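Local coordinates for bifunctional protein PutA (Bdellovibrio bacteriovorus, PDB 5UR2), which probably oxidises proline to glutamate in two steps, pairing a flavin-dependent proline dehydrogenase with an NAD-dependent L-glutamate gamma-semialdehyde dehydrogenase, at residues B[577-582]-B[588-593]. Numbering follows the deposited sequence.
Sequences ATQVLE and AEADGD
Q579 reaches across from helix 572-583 to meet both A590 and D593 on helix 587-611, a compact example of how one glutamine can pack with its stem and bond with its head. The two are consecutive helices joined by a short turn in the aldehyde dehydrogenase part of the chain; over these segments their axes come within 8.9 Å and run at 130° to each other, an oblique crossing somewhat nearer to perpendicular than to antiparallel. At the point of nearest backbone approach, CB of Q579 lies 3.9 Å from CB of A590, so the methyl of A590 sits against the base of the Q579 side chain. CG2 of V580 adds a looser apolar touch on the same methyl, 4.2 Å from A590 CB, while I576 of helix 572-583 also packs on A590. With CG of Q579 anti to its carbonyl carbon and the chain extended beyond it, the amide is carried past A590 to D593. There NE2 of Q579 donates to OD2 of D593 at 2.9 Å, with an N-H...O angle of 153°. The amide and carboxylate planes stand 76° apart, and the donor arrives from above the carboxylate plane. OE1 of Q579 rests beside the D593 stem, 3.3 Å from its CB. The same OD2 accepts the backbone N-H groups of L645 and A646, where helix 646-657 begins, and OD1 forms a salt bridge with K585 from the turn between the paired helices. Three N-H donors on one oxygen and a lysine on the other would be expected to favour the ionised carboxylate and hold its rotation, so that this buried carboxylate ties the pair of helices to the start of a third.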
loop_
_atom_site.group_PDB
_atom_site.type_symbol
_atom_site.label_atom_id
_atom_site.label_comp_id
_atom_site.label_asym_id
_atom_site.label_seq_id
_atom_site.Cartn_x
_atom_site.Cartn_y
_atom_site.Cartn_z
ATOM N N ALA B 577 1.344 -25.818 26.971
ATOM C CA ALA B 577 1.896 -27.044 27.537
ATOM C C ALA B 577 2.555 -27.902 26.462
ATOM O O ALA B 577 3.638 -28.458 26.688
ATOM C CB ALA B 577 0.808 -27.827 28.275
ATOM N N THR B 578 1.948 -27.973 25.269
ATOM C CA THR B 578 2.533 -28.780 24.197
ATOM C C THR B 578 3.918 -28.269 23.813
ATOM O O THR B 578 4.847 -29.057 23.568
ATOM C CB THR B 578 1.626 -28.782 22.969
ATOM O OG1 THR B 578 0.311 -29.171 23.354
ATOM C CG2 THR B 578 2.181 -29.772 21.881
ATOM N N GLN B 579 4.059 -26.953 23.713
ATOM C CA GLN B 579 5.344 -26.366 23.361
ATOM C C GLN B 579 6.357 -26.532 24.485
ATOM O O GLN B 579 7.549 -26.745 24.227
ATOM C CB GLN B 579 5.168 -24.894 23.013
ATOM C CG GLN B 579 4.196 -24.673 21.899
ATOM C CD GLN B 579 4.417 -23.335 21.249
ATOM O OE1 GLN B 579 5.436 -22.688 21.498
ATOM N NE2 GLN B 579 3.464 -22.899 20.429
ATOM N N VAL B 580 5.914 -26.426 25.736
ATOM C CA VAL B 580 6.834 -26.653 26.850
ATOM C C VAL B 580 7.421 -28.061 26.772
ATOM O O VAL B 580 8.638 -28.253 26.879
ATOM C CB VAL B 580 6.122 -26.412 28.194
ATOM C CG1 VAL B 580 6.956 -26.961 29.356
ATOM C CG2 VAL B 580 5.871 -24.928 28.369
ATOM N N LEU B 581 6.571 -29.060 26.535
ATOM C CA LEU B 581 7.024 -30.448 26.625
ATOM C C LEU B 581 7.720 -30.927 25.348
ATOM O O LEU B 581 8.738 -31.618 25.431
ATOM C CB LEU B 581 5.842 -31.366 26.966
ATOM C CG LEU B 581 5.194 -31.194 28.347
ATOM C CD1 LEU B 581 3.938 -32.016 28.454
ATOM C CD2 LEU B 581 6.189 -31.646 29.416
ATOM N N GLU B 582 7.196 -30.584 24.162
ATOM C CA GLU B 582 7.767 -31.124 22.930
ATOM C C GLU B 582 8.996 -30.351 22.467
ATOM O O GLU B 582 9.932 -30.945 21.930
ATOM C CB GLU B 582 6.730 -31.134 21.799
ATOM C CG GLU B 582 7.225 -31.861 20.567
ATOM C CD GLU B 582 6.334 -31.680 19.343
ATOM O OE1 GLU B 582 5.559 -30.711 19.290
ATOM O OE2 GLU B 582 6.402 -32.521 18.419
ATOM N N ALA B 588 6.945 -18.574 29.502
ATOM C CA ALA B 588 6.658 -17.269 28.908
ATOM C C ALA B 588 7.000 -17.244 27.421
ATOM O O ALA B 588 6.337 -16.545 26.647
ATOM C CB ALA B 588 7.413 -16.165 29.656
ATOM N N GLU B 589 8.035 -17.985 27.010
ATOM C CA GLU B 589 8.355 -18.112 25.587
ATOM C C GLU B 589 7.234 -18.807 24.821
ATOM O O GLU B 589 6.806 -18.338 23.763
ATOM C CB GLU B 589 9.670 -18.869 25.429
ATOM C CG GLU B 589 10.805 -18.152 26.101
ATOM C CD GLU B 589 11.165 -16.904 25.339
ATOM O OE1 GLU B 589 11.580 -17.024 24.160
ATOM O OE2 GLU B 589 10.944 -15.804 25.886
ATOM N N ALA B 590 6.729 -19.921 25.360
ATOM C CA ALA B 590 5.618 -20.614 24.725
ATOM C C ALA B 590 4.367 -19.731 24.677
ATOM O O ALA B 590 3.638 -19.738 23.680
ATOM C CB ALA B 590 5.326 -21.920 25.464
ATOM N N ASP B 591 4.085 -18.990 25.760
ATOM C CA ASP B 591 2.932 -18.080 25.773
ATOM C C ASP B 591 3.061 -17.006 24.698
ATOM O O ASP B 591 2.094 -16.702 23.987
ATOM C CB ASP B 591 2.779 -17.423 27.149
ATOM C CG ASP B 591 1.624 -16.422 27.199
ATOM O OD1 ASP B 591 0.526 -16.716 26.681
ATOM O OD2 ASP B 591 1.830 -15.326 27.739
ATOM N N GLY B 592 4.244 -16.399 24.594
ATOM C CA GLY B 592 4.486 -15.459 23.516
ATOM C C GLY B 592 4.287 -16.091 22.150
ATOM O O GLY B 592 3.837 -15.421 21.212
ATOM N N ASP B 593 4.608 -17.389 22.022
ATOM C CA ASP B 593 4.405 -18.091 20.753
ATOM C C ASP B 593 2.927 -18.162 20.388
ATOM O O ASP B 593 2.551 -17.924 19.232
ATOM C CB ASP B 593 5.007 -19.496 20.809
ATOM C CG ASP B 593 5.344 -20.044 19.404
ATOM O OD1 ASP B 593 6.451 -19.766 18.919
ATOM O OD2 ASP B 593 4.494 -20.709 18.767
#